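Local coordinates for uncharacterized protein (Bacteroides caccae, PDB 4L7A) that is of unknown function but is probably a zinc-dependent metallo-peptidase, at residues D38-M43 against V93-G98; L120-W125 against E136-V141; G166-T171 against S193-D198; K162-N167 against L184-P189. One frame throughout, in Å; residues are numbered along the deposited sequence.

Interaction 1: residues D38-M43 against V93-G98; sequences DFKYRM and VIHLIG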
loop_
_atom_site.group_PDB
_atom_site.type_symbol
_atom_site.label_atom_id
_atom_site.label_comp_id
_atom_site.label_asym_id
_atom_site.label_seq_id
_atom_site.Cartn_x
_atom_site.Cartn_y
_atom_site.Cartn_z
ATOM N N ASP A 38 2.082 14.326 6.540
ATOM C CA ASP A 38 2.729 14.468 7.827
ATOM C C ASP A 38 3.187 13.083 8.223
ATOM O O ASP A 38 2.375 12.214 8.582
ATOM C CB ASP A 38 1.710 15.112 8.776
ATOM C CG ASP A 38 2.257 15.426 10.153
ATOM O OD1 ASP A 38 3.490 15.391 10.394
ATOM O OD2 ASP A 38 1.406 15.687 11.026
ATOM N N PHE A 39 4.486 12.846 8.195
ATOM C CA PHE A 39 5.058 11.549 8.600
ATOM C C PHE A 39 5.579 11.600 10.032
ATOM O O PHE A 39 6.542 12.279 10.308
ATOM C CB PHE A 39 6.183 11.226 7.633
ATOM C CG PHE A 39 6.761 9.821 7.727
ATOM C CD1 PHE A 39 7.586 9.445 8.769
ATOM C CD2 PHE A 39 6.595 8.909 6.666
ATOM C CE1 PHE A 39 8.165 8.207 8.786
ATOM C CE2 PHE A 39 7.181 7.644 6.687
ATOM C CZ PHE A 39 7.951 7.296 7.773
ATOM N N LYS A 40 4.967 10.860 10.946
ATOM C CA LYS A 40 5.314 10.970 12.363
ATOM C C LYS A 40 6.025 9.718 12.880
ATOM O O LYS A 40 5.576 8.590 12.646
ATOM C CB LYS A 40 4.065 11.220 13.190
ATOM C CG LYS A 40 3.287 12.458 12.801
ATOM C CD LYS A 40 2.359 12.857 13.919
ATOM C CE LYS A 40 1.426 13.977 13.509
ATOM N NZ LYS A 40 0.459 14.222 14.600
ATOM N N TYR A 41 7.151 9.925 13.554
ATOM C CA TYR A 41 7.872 8.838 14.183
ATOM C C TYR A 41 8.041 9.037 15.660
ATOM O O TYR A 41 8.248 8.058 16.379
ATOM C CB TYR A 41 9.217 8.634 13.539
ATOM C CG TYR A 41 10.161 9.744 13.793
ATOM C CD1 TYR A 41 10.097 10.908 13.052
ATOM C CD2 TYR A 41 11.117 9.639 14.784
ATOM C CE1 TYR A 41 10.976 11.970 13.305
ATOM C CE2 TYR A 41 11.979 10.688 15.060
ATOM C CZ TYR A 41 11.916 11.845 14.293
ATOM O OH TYR A 41 12.756 12.866 14.586
ATOM N N ARG A 42 7.935 10.276 16.125
ATOM C CA ARG A 42 8.157 10.579 17.538
ATOM C C ARG A 42 6.957 10.056 18.312
ATOM O O ARG A 42 5.811 10.413 18.018
ATOM C CB ARG A 42 8.337 12.079 17.757
ATOM C CG ARG A 42 9.657 12.710 17.218
ATOM C CD ARG A 42 9.478 14.242 17.142
ATOM N NE ARG A 42 10.659 15.005 16.746
ATOM C CZ ARG A 42 11.648 15.313 17.550
ATOM N NH1 ARG A 42 11.651 14.898 18.803
ATOM N NH2 ARG A 42 12.676 15.998 17.092
HETATM N N MSE A 43 7.234 9.254 19.324
HETATM C CA MSE A 43 6.180 8.648 20.147
HETATM C C MSE A 43 5.327 9.650 20.938
HETATM O O MSE A 43 4.110 9.460 21.111
HETATM C CB MSE A 43 6.806 7.657 21.114
HETATM C CG MSE A 43 7.427 6.460 20.400
HETATM SE SE MSE A 43 8.546 5.391 21.584
HETATM C CE MSE A 43 10.305 6.276 21.294
ATOM N N VAL A 93 -1.637 11.571 6.836
ATOM C CA VAL A 93 -0.725 11.266 7.939
ATOM C C VAL A 93 -0.263 9.814 7.885
ATOM O O VAL A 93 -1.064 8.913 7.561
ATOM C CB VAL A 93 -1.427 11.543 9.301
ATOM C CG1 VAL A 93 -0.546 11.092 10.463
ATOM C CG2 VAL A 93 -1.731 13.013 9.467
ATOM N N ILE A 94 1.031 9.607 8.116
ATOM C CA ILE A 94 1.640 8.288 8.266
ATOM C C ILE A 94 2.261 8.266 9.676
ATOM O O ILE A 94 2.921 9.252 10.055
ATOM C CB ILE A 94 2.657 8.005 7.176
ATOM C CG1 ILE A 94 1.986 7.936 5.813
ATOM C CG2 ILE A 94 3.304 6.663 7.394
ATOM C CD1 ILE A 94 2.944 8.046 4.648
ATOM N N HIS A 95 1.934 7.259 10.507
ATOM C CA HIS A 95 2.550 7.145 11.850
ATOM C C HIS A 95 3.339 5.880 11.840
ATOM O O HIS A 95 2.843 4.888 11.346
ATOM C CB HIS A 95 1.514 6.931 12.940
ATOM C CG HIS A 95 0.758 8.155 13.310
ATOM N ND1 HIS A 95 -0.178 8.163 14.325
ATOM C CD2 HIS A 95 0.830 9.427 12.857
ATOM C CE1 HIS A 95 -0.674 9.385 14.467
ATOM N NE2 HIS A 95 -0.073 10.171 13.588
ATOM N N LEU A 96 4.532 5.893 12.383
ATOM C CA LEU A 96 5.268 4.664 12.637
ATOM C C LEU A 96 5.184 4.407 14.123
ATOM O O LEU A 96 5.406 5.322 14.933
ATOM C CB LEU A 96 6.729 4.779 12.246
ATOM C CG LEU A 96 7.050 5.199 10.845
ATOM C CD1 LEU A 96 8.530 4.994 10.588
ATOM C CD2 LEU A 96 6.243 4.372 9.857
ATOM N N ILE A 97 4.839 3.174 14.474
ATOM C CA ILE A 97 4.788 2.735 15.856
ATOM C C ILE A 97 5.565 1.463 15.987
ATOM O O ILE A 97 5.488 0.580 15.136
ATOM C CB ILE A 97 3.349 2.503 16.325
ATOM C CG1 ILE A 97 2.598 3.816 16.311
ATOM C CG2 ILE A 97 3.293 1.952 17.705
ATOM C CD1 ILE A 97 1.059 3.673 16.726
ATOM N N GLY A 98 6.327 1.342 17.062
ATOM C CA GLY A 98 7.128 0.113 17.239
ATOM C C GLY A 98 6.317 -1.089 17.734
ATOM O O GLY A 98 5.453 -0.946 18.586
HETATM O O HOH W 1 6.617 6.334 17.074
#

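Interaction 2: residues L120-W125 against E136-V141; sequences LYMGNW and EYYFKV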
loop_
_atom_site.group_PDB
_atom_site.type_symbol
_atom_site.label_atom_id
_atom_site.label_comp_id
_atom_site.label_asym_id
_atom_site.label_seq_id
_atom_site.Cartn_x
_atom_site.Cartn_y
_atom_site.Cartn_z
ATOM N N LEU A 120 1.888 2.343 10.501
ATOM C CA LEU A 120 2.644 1.177 10.235
ATOM C C LEU A 120 3.355 0.743 11.518
ATOM O O LEU A 120 4.053 1.543 12.148
ATOM C CB LEU A 120 3.679 1.452 9.177
ATOM C CG LEU A 120 3.218 2.110 7.882
ATOM C CD1 LEU A 120 4.393 2.345 7.001
ATOM C CD2 LEU A 120 2.227 1.183 7.202
ATOM N N TYR A 121 3.215 -0.538 11.848
ATOM C CA TYR A 121 3.865 -1.145 12.975
ATOM C C TYR A 121 5.136 -1.800 12.443
ATOM O O TYR A 121 5.112 -2.582 11.463
ATOM C CB TYR A 121 2.913 -2.152 13.662
ATOM C CG TYR A 121 1.780 -1.454 14.339
ATOM C CD1 TYR A 121 0.605 -1.154 13.694
ATOM C CD2 TYR A 121 1.887 -1.086 15.682
ATOM C CE1 TYR A 121 -0.425 -0.468 14.362
ATOM C CE2 TYR A 121 0.885 -0.441 16.344
ATOM C CZ TYR A 121 -0.262 -0.106 15.685
ATOM O OH TYR A 121 -1.240 0.544 16.427
HETATM N N MSE A 122 6.245 -1.490 13.110
HETATM C CA MSE A 122 7.550 -1.943 12.669
HETATM C C MSE A 122 8.498 -2.289 13.803
HETATM O O MSE A 122 8.292 -1.887 14.918
HETATM C CB MSE A 122 8.246 -0.879 11.764
HETATM C CG MSE A 122 7.902 0.553 12.031
HETATM SE SE MSE A 122 8.571 1.366 13.696
HETATM C CE MSE A 122 10.391 1.797 13.171
ATOM N N GLY A 123 9.567 -2.996 13.457
ATOM C CA GLY A 123 10.617 -3.380 14.401
ATOM C C GLY A 123 11.661 -4.164 13.635
ATOM O O GLY A 123 11.491 -4.435 12.449
ATOM N N ASN A 124 12.760 -4.486 14.252
ATOM C CA ASN A 124 13.843 -5.040 13.434
ATOM C C ASN A 124 13.633 -6.551 13.152
ATOM O O ASN A 124 14.521 -7.177 12.610
ATOM C CB ASN A 124 15.236 -4.686 13.991
ATOM C CG ASN A 124 15.468 -5.277 15.333
ATOM O OD1 ASN A 124 14.634 -6.036 15.848
ATOM N ND2 ASN A 124 16.624 -4.978 15.918
ATOM N N TRP A 125 12.449 -7.099 13.496
ATOM C CA TRP A 125 11.977 -8.352 12.892
ATOM C C TRP A 125 11.768 -8.206 11.359
ATOM O O TRP A 125 11.558 -9.195 10.670
ATOM C CB TRP A 125 10.667 -8.849 13.511
ATOM C CG TRP A 125 9.635 -7.774 13.693
ATOM C CD1 TRP A 125 9.438 -7.009 14.840
ATOM C CD2 TRP A 125 8.672 -7.291 12.734
ATOM N NE1 TRP A 125 8.423 -6.116 14.629
ATOM C CE2 TRP A 125 7.919 -6.277 13.370
ATOM C CE3 TRP A 125 8.382 -7.603 11.407
ATOM C CZ2 TRP A 125 6.925 -5.568 12.720
ATOM C CZ3 TRP A 125 7.364 -6.909 10.772
ATOM C CH2 TRP A 125 6.651 -5.901 11.429
ATOM N N GLU A 136 3.452 -7.754 1.717
ATOM C CA GLU A 136 2.455 -8.381 2.583
ATOM C C GLU A 136 2.129 -7.454 3.795
ATOM O O GLU A 136 0.995 -7.267 4.097
ATOM C CB GLU A 136 2.924 -9.747 3.039
ATOM C CG GLU A 136 1.967 -10.479 3.930
ATOM C CD GLU A 136 2.633 -11.681 4.684
ATOM O OE1 GLU A 136 3.763 -12.123 4.356
ATOM O OE2 GLU A 136 2.004 -12.188 5.617
ATOM N N TYR A 137 3.126 -6.871 4.443
ATOM C CA TYR A 137 2.903 -6.149 5.648
ATOM C C TYR A 137 2.324 -4.756 5.421
ATOM O O TYR A 137 1.602 -4.262 6.265
ATOM C CB TYR A 137 4.249 -5.957 6.393
ATOM C CG TYR A 137 4.945 -7.206 6.858
ATOM C CD1 TYR A 137 4.228 -8.337 7.236
ATOM C CD2 TYR A 137 6.346 -7.266 6.929
ATOM C CE1 TYR A 137 4.885 -9.507 7.665
ATOM C CE2 TYR A 137 7.009 -8.441 7.356
ATOM C CZ TYR A 137 6.267 -9.538 7.737
ATOM O OH TYR A 137 6.895 -10.699 8.141
ATOM N N TYR A 138 2.712 -4.116 4.316
ATOM C CA TYR A 138 2.541 -2.705 4.132
ATOM C C TYR A 138 2.049 -2.268 2.780
ATOM O O TYR A 138 1.050 -1.579 2.750
ATOM C CB TYR A 138 3.829 -1.933 4.378
ATOM C CG TYR A 138 4.525 -2.176 5.688
ATOM C CD1 TYR A 138 3.841 -2.100 6.907
ATOM C CD2 TYR A 138 5.865 -2.439 5.712
ATOM C CE1 TYR A 138 4.493 -2.307 8.131
ATOM C CE2 TYR A 138 6.559 -2.613 6.912
ATOM C CZ TYR A 138 5.862 -2.561 8.135
ATOM O OH TYR A 138 6.574 -2.737 9.313
ATOM N N PHE A 139 2.731 -2.617 1.674
ATOM C CA PHE A 139 2.436 -1.894 0.445
ATOM C C PHE A 139 1.134 -2.326 -0.205
ATOM O O PHE A 139 0.446 -1.506 -0.780
ATOM C CB PHE A 139 3.557 -1.999 -0.593
ATOM C CG PHE A 139 4.778 -1.250 -0.224
ATOM C CD1 PHE A 139 4.724 0.108 -0.015
ATOM C CD2 PHE A 139 5.979 -1.886 -0.133
ATOM C CE1 PHE A 139 5.866 0.802 0.386
ATOM C CE2 PHE A 139 7.110 -1.207 0.213
ATOM C CZ PHE A 139 7.055 0.123 0.500
ATOM N N LYS A 140 0.799 -3.612 -0.123
ATOM C CA LYS A 140 -0.480 -4.082 -0.694
ATOM C C LYS A 140 -1.669 -3.264 -0.147
ATOM O O LYS A 140 -2.497 -2.716 -0.899
ATOM C CB LYS A 140 -0.661 -5.587 -0.474
ATOM C CG LYS A 140 -2.092 -6.107 -0.480
ATOM C CD LYS A 140 -2.563 -6.166 -1.893
ATOM C CE LYS A 140 -4.087 -6.425 -1.990
ATOM N NZ LYS A 140 -4.600 -7.430 -1.031
ATOM N N VAL A 141 -1.805 -3.239 1.164
ATOM C CA VAL A 141 -2.903 -2.465 1.777
ATOM C C VAL A 141 -2.840 -0.975 1.444
ATOM O O VAL A 141 -3.873 -0.332 1.218
ATOM C CB VAL A 141 -2.914 -2.633 3.306
ATOM C CG1 VAL A 141 -3.942 -1.790 3.896
ATOM C CG2 VAL A 141 -3.239 -4.107 3.618
#

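Interaction 3: residues G166-T171 against S193-D198; sequences GNYTPT and SKPSED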
loop_
_atom_site.group_PDB
_atom_site.type_symbol
_atom_site.label_atom_id
_atom_site.label_comp_id
_atom_site.label_asym_id
_atom_site.label_seq_id
_atom_site.Cartn_x
_atom_site.Cartn_y
_atom_site.Cartn_z
ATOM N N GLY A 166 -24.060 -11.224 -8.020
ATOM C CA GLY A 166 -24.539 -12.552 -7.706
ATOM C C GLY A 166 -23.508 -13.337 -6.931
ATOM O O GLY A 166 -23.874 -14.227 -6.208
ATOM N N ASN A 167 -22.222 -12.977 -7.001
ATOM C CA ASN A 167 -21.207 -13.762 -6.305
ATOM C C ASN A 167 -20.517 -13.067 -5.134
ATOM O O ASN A 167 -19.653 -13.674 -4.505
ATOM C CB ASN A 167 -20.160 -14.222 -7.324
ATOM C CG ASN A 167 -20.697 -15.284 -8.227
ATOM O OD1 ASN A 167 -21.496 -16.059 -7.804
ATOM N ND2 ASN A 167 -20.301 -15.294 -9.471
ATOM N N TYR A 168 -20.909 -11.828 -4.835
ATOM C CA TYR A 168 -20.344 -11.108 -3.716
ATOM C C TYR A 168 -20.895 -11.638 -2.385
ATOM O O TYR A 168 -22.011 -12.067 -2.316
ATOM C CB TYR A 168 -20.638 -9.607 -3.845
ATOM C CG TYR A 168 -19.782 -8.929 -4.907
ATOM C CD1 TYR A 168 -18.439 -8.695 -4.683
ATOM C CD2 TYR A 168 -20.293 -8.597 -6.137
ATOM C CE1 TYR A 168 -17.641 -8.095 -5.625
ATOM C CE2 TYR A 168 -19.479 -7.987 -7.145
ATOM C CZ TYR A 168 -18.152 -7.756 -6.865
ATOM O OH TYR A 168 -17.335 -7.168 -7.776
ATOM N N THR A 169 -20.097 -11.570 -1.335
ATOM C CA THR A 169 -20.573 -11.904 0.023
ATOM C C THR A 169 -20.170 -10.770 0.961
ATOM O O THR A 169 -19.108 -10.829 1.576
ATOM C CB THR A 169 -20.043 -13.274 0.497
ATOM O OG1 THR A 169 -18.611 -13.301 0.434
ATOM C CG2 THR A 169 -20.617 -14.385 -0.381
ATOM N N PRO A 170 -20.983 -9.689 1.016
ATOM C CA PRO A 170 -20.595 -8.495 1.790
ATOM C C PRO A 170 -20.354 -8.857 3.253
ATOM O O PRO A 170 -19.464 -8.344 3.843
ATOM C CB PRO A 170 -21.778 -7.524 1.647
ATOM C CG PRO A 170 -22.641 -8.070 0.520
ATOM C CD PRO A 170 -22.238 -9.514 0.265
ATOM N N THR A 171 -21.133 -9.766 3.795
ATOM C CA THR A 171 -20.836 -10.398 5.068
ATOM C C THR A 171 -20.444 -11.846 4.805
ATOM O O THR A 171 -21.112 -12.512 4.030
ATOM C CB THR A 171 -22.073 -10.368 5.997
ATOM O OG1 THR A 171 -22.366 -9.000 6.314
ATOM C CG2 THR A 171 -21.759 -11.111 7.322
ATOM N N SER A 193 -15.976 -9.370 -1.459
ATOM C CA SER A 193 -16.940 -8.833 -0.492
ATOM C C SER A 193 -17.966 -7.880 -1.168
ATOM O O SER A 193 -19.185 -8.069 -1.085
ATOM C CB SER A 193 -16.191 -8.099 0.641
ATOM O OG SER A 193 -15.270 -7.135 0.139
ATOM N N LYS A 194 -17.442 -6.856 -1.841
ATOM C CA LYS A 194 -18.241 -5.791 -2.382
ATOM C C LYS A 194 -17.498 -5.236 -3.618
ATOM O O LYS A 194 -16.254 -5.171 -3.617
ATOM C CB LYS A 194 -18.313 -4.766 -1.227
ATOM C CG LYS A 194 -19.490 -3.925 -1.082
ATOM C CD LYS A 194 -19.761 -3.497 0.392
ATOM C CE LYS A 194 -18.665 -2.712 1.153
ATOM N NZ LYS A 194 -18.234 -1.315 0.653
ATOM N N PRO A 195 -18.229 -4.800 -4.665
ATOM C CA PRO A 195 -17.529 -4.261 -5.833
ATOM C C PRO A 195 -16.496 -3.194 -5.521
ATOM O O PRO A 195 -15.450 -3.171 -6.160
ATOM C CB PRO A 195 -18.669 -3.651 -6.697
ATOM C CG PRO A 195 -19.875 -4.319 -6.257
ATOM C CD PRO A 195 -19.694 -4.748 -4.842
ATOM N N SER A 196 -16.767 -2.283 -4.591
ATOM C CA SER A 196 -15.767 -1.205 -4.314
ATOM C C SER A 196 -14.440 -1.789 -3.741
ATOM O O SER A 196 -13.354 -1.297 -4.028
ATOM C CB SER A 196 -16.339 -0.168 -3.349
ATOM O OG SER A 196 -16.609 -0.851 -2.131
ATOM N N GLU A 197 -14.522 -2.856 -2.962
ATOM C CA GLU A 197 -13.309 -3.538 -2.502
ATOM C C GLU A 197 -12.641 -4.383 -3.599
ATOM O O GLU A 197 -11.398 -4.481 -3.660
ATOM C CB GLU A 197 -13.530 -4.317 -1.201
ATOM C CG GLU A 197 -13.374 -3.401 0.024
ATOM C CD GLU A 197 -14.428 -2.358 0.057
ATOM O OE1 GLU A 197 -15.601 -2.770 0.252
ATOM O OE2 GLU A 197 -14.109 -1.159 -0.187
ATOM N N ASP A 198 -13.462 -4.958 -4.474
ATOM C CA ASP A 198 -13.013 -5.767 -5.608
ATOM C C ASP A 198 -12.084 -4.928 -6.508
ATOM O O ASP A 198 -10.937 -5.291 -6.745
ATOM C CB ASP A 198 -14.241 -6.300 -6.368
ATOM C CG ASP A 198 -13.912 -7.240 -7.507
ATOM O OD1 ASP A 198 -12.762 -7.326 -7.973
ATOM O OD2 ASP A 198 -14.848 -7.944 -7.935
#

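Interaction 4: residues K162-N167 against L184-P189; sequences KISAGN and LGFVTP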
loop_
_atom_site.group_PDB
_atom_site.type_symbol
_atom_site.label_atom_id
_atom_site.label_comp_id
_atom_site.label_asym_id
_atom_site.label_seq_id
_atom_site.Cartn_x
_atom_site.Cartn_y
_atom_site.Cartn_z
ATOM N N LYS A 162 -21.346 -4.978 -12.231
ATOM C CA LYS A 162 -22.175 -6.052 -12.763
ATOM C C LYS A 162 -21.404 -7.323 -13.038
ATOM O O LYS A 162 -22.000 -8.407 -13.073
ATOM C CB LYS A 162 -22.796 -5.664 -14.108
ATOM C CG LYS A 162 -23.717 -4.509 -14.041
ATOM C CD LYS A 162 -24.213 -4.233 -15.445
ATOM C CE LYS A 162 -25.140 -3.050 -15.483
ATOM N NZ LYS A 162 -25.628 -2.925 -16.891
ATOM N N ILE A 163 -20.101 -7.193 -13.284
ATOM C CA ILE A 163 -19.320 -8.325 -13.762
ATOM C C ILE A 163 -19.510 -9.564 -12.858
ATOM O O ILE A 163 -19.807 -10.641 -13.347
ATOM C CB ILE A 163 -17.843 -7.984 -13.914
ATOM C CG1 ILE A 163 -17.679 -6.969 -15.048
ATOM C CG2 ILE A 163 -17.036 -9.219 -14.276
ATOM C CD1 ILE A 163 -16.371 -6.267 -15.049
ATOM N N SER A 164 -19.414 -9.395 -11.562
ATOM C CA SER A 164 -19.567 -10.525 -10.642
ATOM C C SER A 164 -20.823 -10.422 -9.780
ATOM O O SER A 164 -20.890 -11.013 -8.724
ATOM C CB SER A 164 -18.342 -10.621 -9.757
ATOM O OG SER A 164 -17.179 -11.027 -10.451
ATOM N N ALA A 165 -21.825 -9.663 -10.226
ATOM C CA ALA A 165 -23.134 -9.565 -9.505
ATOM C C ALA A 165 -23.666 -10.951 -9.237
ATOM O O ALA A 165 -23.688 -11.776 -10.092
ATOM C CB ALA A 165 -24.185 -8.760 -10.329
ATOM N N GLY A 166 -24.060 -11.224 -8.020
ATOM C CA GLY A 166 -24.539 -12.552 -7.706
ATOM C C GLY A 166 -23.508 -13.337 -6.931
ATOM O O GLY A 166 -23.874 -14.227 -6.208
ATOM N N ASN A 167 -22.222 -12.977 -7.001
ATOM C CA ASN A 167 -21.207 -13.762 -6.305
ATOM C C ASN A 167 -20.517 -13.067 -5.134
ATOM O O ASN A 167 -19.653 -13.674 -4.505
ATOM C CB ASN A 167 -20.160 -14.222 -7.324
ATOM C CG ASN A 167 -20.697 -15.284 -8.227
ATOM O OD1 ASN A 167 -21.496 -16.059 -7.804
ATOM N ND2 ASN A 167 -20.301 -15.294 -9.471
ATOM N N LEU A 184 -14.434 -17.525 -9.482
ATOM C CA LEU A 184 -15.531 -16.559 -9.621
ATOM C C LEU A 184 -15.022 -15.185 -10.058
ATOM O O LEU A 184 -15.804 -14.248 -10.176
ATOM C CB LEU A 184 -16.302 -16.393 -8.289
ATOM C CG LEU A 184 -16.688 -17.669 -7.571
ATOM C CD1 LEU A 184 -17.272 -17.329 -6.209
ATOM C CD2 LEU A 184 -17.674 -18.532 -8.360
ATOM N N GLY A 185 -13.727 -15.050 -10.308
ATOM C CA GLY A 185 -13.176 -13.790 -10.781
ATOM C C GLY A 185 -12.734 -12.844 -9.676
ATOM O O GLY A 185 -12.670 -11.641 -9.867
ATOM N N PHE A 186 -12.458 -13.379 -8.495
ATOM C CA PHE A 186 -11.986 -12.562 -7.365
ATOM C C PHE A 186 -10.526 -12.866 -7.112
ATOM O O PHE A 186 -10.157 -14.056 -6.924
ATOM C CB PHE A 186 -12.795 -12.890 -6.101
ATOM C CG PHE A 186 -14.268 -12.531 -6.210
ATOM C CD1 PHE A 186 -14.658 -11.266 -6.654
ATOM C CD2 PHE A 186 -15.239 -13.441 -5.899
ATOM C CE1 PHE A 186 -15.976 -10.936 -6.765
ATOM C CE2 PHE A 186 -16.570 -13.105 -6.015
ATOM C CZ PHE A 186 -16.938 -11.874 -6.474
ATOM N N VAL A 187 -9.694 -11.815 -7.101
ATOM C CA VAL A 187 -8.271 -11.980 -6.877
ATOM C C VAL A 187 -7.867 -12.350 -5.454
ATOM O O VAL A 187 -6.784 -12.871 -5.252
ATOM C CB VAL A 187 -7.432 -10.761 -7.350
ATOM C CG1 VAL A 187 -7.464 -10.649 -8.888
ATOM C CG2 VAL A 187 -7.890 -9.423 -6.696
ATOM N N THR A 188 -8.726 -12.080 -4.481
ATOM C CA THR A 188 -8.529 -12.438 -3.090
ATOM C C THR A 188 -9.894 -12.665 -2.474
ATOM O O THR A 188 -10.904 -12.234 -3.015
ATOM C CB THR A 188 -7.893 -11.259 -2.276
ATOM O OG1 THR A 188 -8.716 -10.085 -2.346
ATOM C CG2 THR A 188 -6.544 -10.949 -2.748
ATOM N N PRO A 189 -9.952 -13.290 -1.310
ATOM C CA PRO A 189 -11.254 -13.396 -0.608
ATOM C C PRO A 189 -11.904 -12.065 -0.370
ATOM O O PRO A 189 -13.108 -11.919 -0.596
ATOM C CB PRO A 189 -10.867 -14.020 0.732
ATOM C CG PRO A 189 -9.706 -14.919 0.362
ATOM C CD PRO A 189 -8.917 -14.117 -0.676
HETATM O O HOH W 2 -18.268 -13.447 -10.781
#

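Interaction 1: residues D38-M43 against V93-G98
Lys40 is gripped at both ends of its backbone unit by strand 93-98: its N donates to Ile94 O (2.8 Å) and its O accepts from Leu96 N (2.9 Å). Two residues earlier, Asp38 O accepts from Ile94 N at 3.0 Å. This stagger, with strand axes 8° apart, illustrates regular parallel beta pairing, and side chains alternate between the two faces of the sheet. On the face of Phe39 and Ile94, the far rim of the phenyl ring does most of the touching, with Phe39 CZ 3.7 Å from Leu96 CD1. Because Phe39 CG stands beside its own carbonyl carbon (chi1 -170°), the ring slants past Ile94 CG2 to this leucine. On the face of Lys40 and His95 the two side chains run side by side, and Lys40 CD comes within 3.6 Å of His95 NE2. Beyond the last bridge a water donates to both Tyr41 O and Leu96 O, extending the pairing. Further out, helix 17-35 supplies Asp24 to the Tyr41 hydroxyl and Leu27 to Phe39, while helix 59-81 lays Ala66 against Phe39 and Trp73 against Ile94. Strand 38-40 forms one margin of the sheet, and strand 93-98 pairs on its other side with strand 115-122.

Interaction 2: residues L120-W125 against E136-V141
Trp125 and Tyr137 come together through contrasting first torsions. Trp125 CG sits between its backbone N and carbonyl carbon (chi1 45°), which turns the indole back toward helix 131-153, whereas Tyr137 and Tyr138 both hold CG anti to the carbonyl carbon, with chi1 -53° for Tyr138, and reach from the helix toward the strand. The result is a T-shaped pair: the six-membered ring of Trp125 offers its edge to the face of Tyr137, centroids 5.5 Å apart and planes at 85°. Its leading atom, Trp125 CZ3, lies 3.8 Å from Tyr137 CE2. Beside it, Tyr138 sends its hydroxyl to the strand backbone, where Tyr138 OH donates to Tyr121 O at 2.6 Å, the donor tilted out of the carbonyl plane. Apolar atoms close round this short bond. Met122 CB is 3.5 Å from Tyr138 OH, and nearer the helix Leu120 CD2 packs obliquely on Tyr138 CD1 at 3.7 Å. Tyr137 CB in turn lies over the centre of the Tyr138 ring. At the far end of the indole, Trp125 NE1 is held by Ser99 O. The helix carries the HExxH signature that supplies zinc ligands in related metallo-peptidases. It is joined to the strand and the loop after it by mixed chemistry: one buried phenol donates to a main-chain carbonyl, and aromatic and aliphatic surfaces screen that bond, probably strengthening it.

Interaction 3: residues G166-T171 against S193-D198
Tyr168 lies with one face against Pro195 and its hydroxyl pointed at Asp198, so a single side chain reads the first turn of helix 195-208. Pro195 CD stands over the ring centre in a CH-pi contact, 3.8 Å from the Tyr168 centroid and only 6° off the ring normal. Pro195 N lies over the same face, 3.5 Å from Tyr168 CE1. At the ring's end, Tyr168 OH donates to Asp198 OD2 at 2.6 Å. The phenol meets that oxygen on its anti side, 22° out of the carboxylate plane, and ring and carboxylate are inclined at 62° to one another. Asp198 swings its carboxylate away from its own amide and so meets the tyrosine from the end of the first helical turn. At the CB end of the tyrosine, Ser193 O nestles against Tyr168 CB (3.5 Å) and makes a CA-H...O contact with Pro170 CA (3.2 Å); Pro170 N, lacking a hydrogen, gives it no bond. Lys194 occupies the N-cap position, and its O receives Asp198 N at 2.9 Å, while its NZ forms a salt bridge with Glu197 OE1. Round this helix start, Lys232 of helix 211-244 makes a salt bridge with Asp198 OD2, Tyr160 of helix 160-163 bonds to OD1, and Phe186 meets the Tyr168 ring. The loop after helix 160-163 is thereby joined to the N-terminal end of helix 195-208, with helix 211-244 alongside.

Interaction 4: residues K162-N167 against L184-P189
Ser164 and Asn167, the two ends of a type II beta turn, face Leu184 and Phe186, which flank the glycine of a Schellman motif. Two glycines with positive phi make the opposing bends: Gly166 in the turn (104°) and Gly185 as the C-prime residue that ends helix 178-181 (90°). The turn is closed within its own segment by Asn167 N donating to Ser164 O at 2.9 Å.

Polar contact between the segments is made through water rather than by a direct hydrogen bond. One water lies 2.7 Å from Ser164 OG, donates to Leu184 O at 2.7 Å and accepts from Asn167 ND2 at 3.0 Å, so three groups from both bends converge on one oxygen. Lys232 of helix 211-244 adds a second polar link, its NZ bonding both Ser164 OG and Gly185 O. Ser164 is thus linked to Leu184 by the water and to Gly185 by the lysine, Asn167 to Leu184 by the water, although the serine hydroxyl must serve the water and the lysine together.

Apolar contact falls to Phe186, whose outer ring atoms lie against the two end residues of the turn. Phe186 CZ meets Ser164 CB at 3.8 Å, coming at it obliquely, and Phe186 CE2 lies 4.0 Å from Asn167 CB. The ring stands between the turn and helix 195-208, where it also touches Asp198. Arg176, packed on the same ring, donates through NH1 to Asn167 O. That carbonyl oxygen also lies at the phenyl edge, near the ring plane, with Asn167 O 3.5 Å from Phe186 CE2.

Overall arrangement
From the N terminus, helix 17-35 leads into strand 38-40, and interaction 1 closes the long, largely helical excursion back to strand 93-98. Interaction 2 follows in series: a short loop runs from the end of strand 115-122 into helix 131-153, so the contact joins sheet to helix. The first two touch, since strands 93-98 and 115-122 are neighbours. Interactions 3 and 4 belong to the other side of the molecule, their centres about 32 and 36 Å from that of interaction 1. They share Gly166 and Asn167, and their loops cross: 162-167 closes on 184-189 before 166-171 closes on 193-198. Phe186 and Tyr168 join the two contacts near the start of helix 195-208.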